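Long-range contact in afamin (Homo sapiens, PDB 6FAK), which carries hydrophobic molecules in body fluids, binding vitamin E and keeping lipidated Wnt proteins soluble and active: residues G210-L222 and L234-D246. Residues are numbered along the deposited sequence; the frame is centred on the assembly and turned at random. Where two conformers were deposited one is given.
Sequences GTKVVHFIYIAIL and LISLVEDVSSNYD
Y218 drops its ring as a knob into the hole made by V238, V241, S242 and Y245 on helix 231-250. A chi1 of -33°, short of a relaxed staggered value, keeps CG beside the backbone N and lays the ring across that helix. CG1 of V241 makes a CH-pi contact with one face, 4.2 Å from the ring centroid of Y218; the carbonyl O of V214 lies over the opposite face. Further out, the Y245 ring is nearly parallel, planes at 14°, but slid so far that they barely overlap: Y218 CE1 lies over one Y245 face, nearest CD2. Y218 OH meets a water at 3.0 Å; this water donates to S242 O and D246 OD1 and, in one S242 conformer, also bonds OG.

One turn on, L222 fills the next hole, among L234, L237, V238 and V241. Its CD1 meets V241 CG2 tip to tip at 4.0 Å, while CB rests 3.6 Å from L234 CD2. V238 divides its branches: CG2 faces I219 and L222, whereas CG1 touches the H215 imidazole edge, 3.9 Å from CD2. In one conformer H215 ND1, with the acceptor near its ring plane, donates to T211 O, which takes H215 N from the opposite face.

The axes of 216-222 and 234-246, at 126°, thus pack within the hydrophobic-ligand region of the second albumin domain. Direct contact is mostly apolar, though T211 CG2 lies 3.3 Å from D246 OD1, and water joins the tyrosine end to S242 and D246.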
ATOM      1  N   GLY A 210      -9.122  -5.203  13.714  0.58 28.51           N
ATOM      2  CA  GLY A 210      -9.558  -6.591  13.736  0.58 28.78           C
ATOM      3  C   GLY A 210     -10.342  -6.989  12.488  0.58 28.81           C
ATOM      4  O   GLY A 210     -10.819  -6.131  11.738  0.58 27.69           O
ATOM      5  N   THR A 211     -10.447  -8.296  12.260  0.58 30.45           N
ATOM      6  CA  THR A 211     -11.120  -8.829  11.053  0.58 33.50           C
ATOM      7  C   THR A 211     -12.607  -8.407  10.936  0.58 34.45           C
ATOM      8  O   THR A 211     -13.139  -8.325   9.836  0.58 35.05           O
ATOM      9  CB  THR A 211     -10.994 -10.385  10.909  0.58 35.74           C
ATOM     10  OG1 THR A 211     -11.761 -11.050  11.917  0.58 39.97           O
ATOM     11  CG2 THR A 211      -9.556 -10.875  10.995  0.58 34.84           C
ATOM     12  N   LYS A 212     -13.260  -8.134  12.059  0.58 37.91           N
ATOM     13  CA  LYS A 212     -14.705  -7.847  12.081  0.58 44.74           C
ATOM     14  C   LYS A 212     -15.166  -6.543  11.418  0.58 43.39           C
ATOM     15  O   LYS A 212     -16.320  -6.432  11.039  0.58 40.45           O
ATOM     16  CB  LYS A 212     -15.239  -7.866  13.531  0.58 50.04           C
ATOM     17  CG  LYS A 212     -15.343  -9.242  14.165  0.58 54.91           C
ATOM     18  CD  LYS A 212     -15.798  -9.190  15.629  0.58 61.55           C
ATOM     19  CE  LYS A 212     -17.153  -8.511  15.824  0.58 63.45           C
ATOM     20  NZ  LYS A 212     -17.055  -7.091  16.279  0.58 66.63           N
ATOM     21  N   VAL A 213     -14.290  -5.537  11.427  1.00 47.39           N
ATOM     22  CA  VAL A 213     -14.472  -4.236  10.871  1.00 42.54           C
ATOM     23  C   VAL A 213     -13.925  -4.341   9.470  1.00 38.25           C
ATOM     24  O   VAL A 213     -14.500  -3.825   8.506  1.00 42.39           O
ATOM     25  CB  VAL A 213     -13.632  -3.222  11.681  1.00 45.96           C
ATOM     26  CG1 VAL A 213     -13.449  -1.934  10.921  1.00 42.74           C
ATOM     27  CG2 VAL A 213     -14.216  -3.054  13.095  1.00 46.88           C
ATOM     28  N   VAL A 214     -12.800  -5.023   9.348  1.00 34.60           N
ATOM     29  CA  VAL A 214     -12.101  -5.038   8.100  1.00 33.69           C
ATOM     30  C   VAL A 214     -12.725  -5.852   7.014  1.00 32.55           C
ATOM     31  O   VAL A 214     -12.621  -5.418   5.896  1.00 38.84           O
ATOM     32  CB  VAL A 214     -10.565  -5.278   8.332  1.00 38.56           C
ATOM     33  CG1 VAL A 214      -9.785  -5.429   7.034  1.00 39.28           C
ATOM     34  CG2 VAL A 214     -10.005  -4.109   9.122  1.00 38.38           C
ATOM     35  N   HIS A 215     -13.440  -6.958   7.293  0.58 31.47           N
ATOM     36  CA  HIS A 215     -14.045  -7.765   6.205  0.58 28.92           C
ATOM     37  C   HIS A 215     -15.248  -7.081   5.487  0.58 27.59           C
ATOM     38  O   HIS A 215     -15.718  -7.544   4.422  0.58 26.97           O
ATOM     39  CB  HIS A 215     -14.449  -9.151   6.699  0.58 28.96           C
ATOM     40  CG  HIS A 215     -15.808  -9.206   7.317  0.58 28.71           C
ATOM     41  ND1 HIS A 215     -16.069  -8.713   8.580  0.58 28.17           N
ATOM     42  CD2 HIS A 215     -16.982  -9.701   6.859  0.58 28.99           C
ATOM     43  CE1 HIS A 215     -17.352  -8.864   8.857  0.58 28.55           C
ATOM     44  NE2 HIS A 215     -17.924  -9.486   7.845  0.58 28.88           N
ATOM     45  N   PHE A 216     -15.709  -5.963   6.030  1.00 26.73           N
ATOM     46  CA  PHE A 216     -16.564  -5.057   5.259  1.00 26.66           C
ATOM     47  C   PHE A 216     -15.900  -4.488   3.990  1.00 26.07           C
ATOM     48  O   PHE A 216     -16.563  -4.308   2.949  1.00 24.83           O
ATOM     49  CB  PHE A 216     -17.219  -4.008   6.157  1.00 27.77           C
ATOM     50  CG  PHE A 216     -18.375  -4.569   6.922  1.00 28.68           C
ATOM     51  CD1 PHE A 216     -18.168  -5.427   8.018  1.00 30.68           C
ATOM     52  CD2 PHE A 216     -19.670  -4.355   6.506  1.00 29.01           C
ATOM     53  CE1 PHE A 216     -19.246  -5.985   8.717  1.00 30.56           C
ATOM     54  CE2 PHE A 216     -20.751  -4.928   7.186  1.00 29.04           C
ATOM     55  CZ  PHE A 216     -20.555  -5.751   8.267  1.00 29.38           C
ATOM     56  N   ILE A 217     -14.585  -4.311   4.068  1.00 25.62           N
ATOM     57  CA  ILE A 217     -13.801  -3.937   2.909  1.00 26.43           C
ATOM     58  C   ILE A 217     -13.956  -4.965   1.791  1.00 26.28           C
ATOM     59  O   ILE A 217     -14.123  -4.580   0.664  1.00 25.85           O
ATOM     60  CB  ILE A 217     -12.279  -3.791   3.223  1.00 27.30           C
ATOM     61  CG1 ILE A 217     -12.044  -2.617   4.141  1.00 28.61           C
ATOM     62  CG2 ILE A 217     -11.449  -3.611   1.933  1.00 27.79           C
ATOM     63  CD1 ILE A 217     -10.597  -2.525   4.592  1.00 29.34           C
ATOM     64  N   TYR A 218     -13.877  -6.258   2.113  1.00 26.81           N
ATOM     65  CA  TYR A 218     -13.918  -7.306   1.108  1.00 27.94           C
ATOM     66  C   TYR A 218     -15.336  -7.459   0.569  1.00 27.03           C
ATOM     67  O   TYR A 218     -15.548  -7.777  -0.615  1.00 26.83           O
ATOM     68  CB  TYR A 218     -13.364  -8.673   1.629  1.00 30.75           C
ATOM     69  CG  TYR A 218     -12.217  -8.648   2.652  1.00 33.97           C
ATOM     70  CD1 TYR A 218     -11.047  -7.911   2.412  1.00 34.28           C
ATOM     71  CD2 TYR A 218     -12.272  -9.427   3.818  1.00 34.14           C
ATOM     72  CE1 TYR A 218     -10.005  -7.891   3.359  1.00 34.64           C
ATOM     73  CE2 TYR A 218     -11.223  -9.451   4.737  1.00 34.58           C
ATOM     74  CZ  TYR A 218     -10.090  -8.666   4.521  1.00 35.55           C
ATOM     75  OH  TYR A 218      -9.077  -8.647   5.476  1.00 37.21           O
ATOM     76  N   ILE A 219     -16.335  -7.270   1.424  1.00 25.83           N
ATOM     77  CA  ILE A 219     -17.722  -7.317   0.939  1.00 25.74           C
ATOM     78  C   ILE A 219     -17.899  -6.216  -0.075  1.00 25.65           C
ATOM     79  O   ILE A 219     -18.466  -6.437  -1.171  1.00 25.76           O
ATOM     80  CB  ILE A 219     -18.779  -7.176   2.064  1.00 25.73           C
ATOM     81  CG1 ILE A 219     -18.754  -8.374   3.028  1.00 25.71           C
ATOM     82  CG2 ILE A 219     -20.186  -7.030   1.443  1.00 25.99           C
ATOM     83  CD1 ILE A 219     -19.394  -8.095   4.386  1.00 25.52           C
ATOM     84  N   ALA A 220     -17.420  -5.017   0.265  1.00 25.23           N
ATOM     85  CA  ALA A 220     -17.630  -3.884  -0.643  1.00 25.46           C
ATOM     86  C   ALA A 220     -16.917  -4.091  -1.977  1.00 25.99           C
ATOM     87  O   ALA A 220     -17.529  -3.898  -2.981  1.00 26.42           O
ATOM     88  CB  ALA A 220     -17.230  -2.557  -0.016  1.00 25.03           C
ATOM     89  N   ILE A 221     -15.640  -4.521  -1.970  1.00 26.60           N
ATOM     90  CA  ILE A 221     -14.851  -4.700  -3.197  1.00 27.25           C
ATOM     91  C   ILE A 221     -15.397  -5.840  -4.059  1.00 28.34           C
ATOM     92  O   ILE A 221     -15.536  -5.698  -5.294  1.00 27.48           O
ATOM     93  CB  ILE A 221     -13.362  -5.014  -2.896  1.00 27.96           C
ATOM     94  CG1 ILE A 221     -12.649  -3.785  -2.322  1.00 28.18           C
ATOM     95  CG2 ILE A 221     -12.605  -5.464  -4.168  1.00 28.82           C
ATOM     96  CD1 ILE A 221     -11.309  -4.119  -1.667  1.00 29.21           C
ATOM     97  N   LEU A 222     -15.636  -6.996  -3.431  1.00 29.17           N
ATOM     98  CA  LEU A 222     -16.167  -8.157  -4.189  1.00 29.83           C
ATOM     99  C   LEU A 222     -17.582  -7.930  -4.792  1.00 29.28           C
ATOM    100  O   LEU A 222     -17.925  -8.431  -5.895  1.00 28.48           O
ATOM    101  CB  LEU A 222     -16.082  -9.395  -3.323  1.00 31.04           C
ATOM    102  CG  LEU A 222     -14.676  -9.835  -2.860  1.00 32.84           C
ATOM    103  CD1 LEU A 222     -14.728 -10.943  -1.844  1.00 34.62           C
ATOM    104  CD2 LEU A 222     -13.877 -10.306  -4.080  1.00 34.90           C
ATOM    105  N   LEU A 234     -21.149 -14.891  -2.036  1.00 29.25           N
ATOM    106  CA  LEU A 234     -20.303 -13.753  -1.633  1.00 29.53           C
ATOM    107  C   LEU A 234     -19.770 -13.897  -0.193  1.00 28.54           C
ATOM    108  O   LEU A 234     -18.554 -13.733   0.076  1.00 27.21           O
ATOM    109  CB  LEU A 234     -21.096 -12.461  -1.815  1.00 31.18           C
ATOM    110  CG  LEU A 234     -20.532 -11.053  -1.576  1.00 32.69           C
ATOM    111  CD1 LEU A 234     -20.528 -10.679  -0.148  1.00 34.17           C
ATOM    112  CD2 LEU A 234     -19.148 -10.937  -2.140  1.00 34.10           C
ATOM    113  N   ILE A 235     -20.650 -14.224   0.744  1.00 28.45           N
ATOM    114  CA  ILE A 235     -20.211 -14.416   2.131  1.00 29.22           C
ATOM    115  C   ILE A 235     -19.209 -15.549   2.219  1.00 30.27           C
ATOM    116  O   ILE A 235     -18.183 -15.408   2.857  1.00 30.30           O
ATOM    117  CB  ILE A 235     -21.371 -14.593   3.142  1.00 29.53           C
ATOM    118  CG1 ILE A 235     -22.166 -13.300   3.240  1.00 29.24           C
ATOM    119  CG2 ILE A 235     -20.876 -15.051   4.507  1.00 29.65           C
ATOM    120  CD1 ILE A 235     -21.404 -12.058   3.608  1.00 29.81           C
ATOM    121  N   SER A 236     -19.445 -16.619   1.495  1.00 30.34           N
ATOM    122  CA  SER A 236     -18.512 -17.723   1.456  1.00 30.97           C
ATOM    123  C   SER A 236     -17.121 -17.319   0.908  1.00 30.89           C
ATOM    124  O   SER A 236     -16.072 -17.697   1.478  1.00 30.56           O
ATOM    125  CB  SER A 236     -19.120 -18.875   0.638  1.00 32.29           C
ATOM    126  OG  SER A 236     -18.273 -19.985   0.721  1.00 34.22           O
ATOM    127  N   LEU A 237     -17.131 -16.503  -0.140  1.00 30.00           N
ATOM    128  CA  LEU A 237     -15.909 -16.007  -0.763  1.00 30.57           C
ATOM    129  C   LEU A 237     -15.174 -15.050   0.183  1.00 29.55           C
ATOM    130  O   LEU A 237     -13.954 -15.108   0.296  1.00 28.81           O
ATOM    131  CB  LEU A 237     -16.228 -15.330  -2.088  1.00 31.01           C
ATOM    132  CG  LEU A 237     -15.117 -14.795  -2.966  1.00 32.73           C
ATOM    133  CD1 LEU A 237     -14.113 -15.904  -3.297  1.00 34.23           C
ATOM    134  CD2 LEU A 237     -15.687 -14.161  -4.219  1.00 33.02           C
ATOM    135  N   VAL A 238     -15.930 -14.183   0.844  1.00 28.96           N
ATOM    136  CA  VAL A 238     -15.396 -13.262   1.817  1.00 29.13           C
ATOM    137  C   VAL A 238     -14.664 -13.994   2.943  1.00 29.56           C
ATOM    138  O   VAL A 238     -13.603 -13.513   3.376  1.00 28.63           O
ATOM    139  CB  VAL A 238     -16.454 -12.322   2.383  1.00 29.26           C
ATOM    140  CG1 VAL A 238     -15.986 -11.620   3.673  1.00 29.50           C
ATOM    141  CG2 VAL A 238     -16.855 -11.313   1.327  1.00 29.62           C
ATOM    142  N   GLU A 239     -15.203 -15.124   3.407  1.00 30.29           N
ATOM    143  CA  GLU A 239     -14.505 -15.972   4.389  1.00 31.95           C
ATOM    144  C   GLU A 239     -13.137 -16.466   3.910  1.00 31.23           C
ATOM    145  O   GLU A 239     -12.157 -16.385   4.674  1.00 30.01           O
ATOM    146  CB  GLU A 239     -15.369 -17.175   4.827  1.00 35.95           C
ATOM    147  CG  GLU A 239     -16.554 -16.768   5.671  1.00 39.85           C
ATOM    148  CD  GLU A 239     -16.261 -16.852   7.153  1.00 44.01           C
ATOM    149  OE1 GLU A 239     -15.106 -16.592   7.580  1.00 44.50           O
ATOM    150  OE2 GLU A 239     -17.187 -17.209   7.909  1.00 49.70           O
ATOM    151  N   ASP A 240     -13.065 -16.912   2.655  1.00 30.56           N
ATOM    152  CA  ASP A 240     -11.809 -17.309   2.047  1.00 30.78           C
ATOM    153  C   ASP A 240     -10.824 -16.131   1.910  1.00 29.12           C
ATOM    154  O   ASP A 240      -9.621 -16.277   2.235  1.00 28.56           O
ATOM    155  CB  ASP A 240     -12.018 -17.977   0.687  1.00 32.92           C
ATOM    156  CG  ASP A 240     -12.654 -19.387   0.769  1.00 37.41           C
ATOM    157  OD1 ASP A 240     -12.776 -19.996   1.852  1.00 38.67           O
ATOM    158  OD2 ASP A 240     -13.058 -19.897  -0.304  1.00 40.15           O
ATOM    159  N   VAL A 241     -11.323 -14.974   1.463  1.00 27.45           N
ATOM    160  CA  VAL A 241     -10.498 -13.802   1.351  1.00 27.04           C
ATOM    161  C   VAL A 241      -9.950 -13.339   2.708  1.00 27.18           C
ATOM    162  O   VAL A 241      -8.753 -13.005   2.789  1.00 26.78           O
ATOM    163  CB  VAL A 241     -11.226 -12.654   0.629  1.00 26.68           C
ATOM    164  CG1 VAL A 241     -10.362 -11.432   0.582  1.00 26.70           C
ATOM    165  CG2 VAL A 241     -11.547 -13.039  -0.794  1.00 26.93           C
ATOM    166  N   SER A 242     -10.798 -13.305   3.740  0.66 26.68           N
ATOM    167  CA  SER A 242     -10.366 -12.880   5.059  0.66 26.91           C
ATOM    168  C   SER A 242      -9.246 -13.792   5.625  0.66 27.49           C
ATOM    169  O   SER A 242      -8.236 -13.293   6.124  0.66 26.76           O
ATOM    170  CB  SER A 242     -11.549 -12.755   6.015  0.66 27.04           C
ATOM    171  OG  SER A 242     -11.120 -12.466   7.316  0.66 26.86           O
ATOM    172  N   SER A 243      -9.417 -15.110   5.515  1.00 28.48           N
ATOM    173  CA  SER A 243      -8.343 -16.070   5.848  1.00 30.14           C
ATOM    174  C   SER A 243      -7.075 -15.815   5.055  1.00 29.97           C
ATOM    175  O   SER A 243      -5.991 -15.836   5.617  1.00 30.86           O
ATOM    176  CB  SER A 243      -8.830 -17.549   5.629  1.00 32.50           C
ATOM    177  OG  SER A 243      -9.823 -17.775   6.602  1.00 36.08           O
ATOM    178  N   ASN A 244      -7.215 -15.543   3.761  1.00 30.34           N
ATOM    179  CA  ASN A 244      -6.116 -15.207   2.894  1.00 30.89           C
ATOM    180  C   ASN A 244      -5.341 -13.985   3.404  1.00 31.02           C
ATOM    181  O   ASN A 244      -4.102 -14.037   3.510  1.00 31.03           O
ATOM    182  CB  ASN A 244      -6.666 -14.962   1.481  1.00 32.32           C
ATOM    183  CG  ASN A 244      -5.611 -14.923   0.407  1.00 34.79           C
ATOM    184  OD1 ASN A 244      -4.414 -15.159   0.637  1.00 35.54           O
ATOM    185  ND2 ASN A 244      -6.078 -14.682  -0.823  1.00 36.22           N
ATOM    186  N   TYR A 245      -6.035 -12.894   3.723  1.00 30.00           N
ATOM    187  CA  TYR A 245      -5.372 -11.746   4.373  1.00 30.12           C
ATOM    188  C   TYR A 245      -4.762 -12.072   5.748  1.00 29.43           C
ATOM    189  O   TYR A 245      -3.700 -11.591   6.027  1.00 28.43           O
ATOM    190  CB  TYR A 245      -6.276 -10.514   4.496  1.00 30.55           C
ATOM    191  CG  TYR A 245      -6.304  -9.781   3.234  1.00 31.48           C
ATOM    192  CD1 TYR A 245      -5.386  -8.774   2.985  1.00 31.43           C
ATOM    193  CD2 TYR A 245      -7.219 -10.081   2.268  1.00 32.86           C
ATOM    194  CE1 TYR A 245      -5.403  -8.096   1.798  1.00 32.71           C
ATOM    195  CE2 TYR A 245      -7.237  -9.403   1.084  1.00 33.80           C
ATOM    196  CZ  TYR A 245      -6.314  -8.406   0.860  1.00 34.05           C
ATOM    197  OH  TYR A 245      -6.287  -7.766  -0.340  1.00 38.10           O
ATOM    198  N   ASP A 246      -5.408 -12.895   6.572  1.00 29.63           N
ATOM    199  CA  ASP A 246      -4.836 -13.245   7.862  1.00 31.35           C
ATOM    200  C   ASP A 246      -3.385 -13.805   7.699  1.00 30.40           C
ATOM    201  O   ASP A 246      -2.468 -13.378   8.427  1.00 30.84           O
ATOM    202  CB  ASP A 246      -5.709 -14.228   8.682  1.00 33.51           C
ATOM    203  CG  ASP A 246      -6.997 -13.568   9.260  1.00 40.30           C
ATOM    204  OD1 ASP A 246      -7.139 -12.309   9.280  1.00 41.24           O
ATOM    205  OD2 ASP A 246      -7.899 -14.352   9.646  1.00 42.41           O
TER
HETATM  206  O   HOH W   1      -8.837 -10.886   7.461  1.00 36.41           O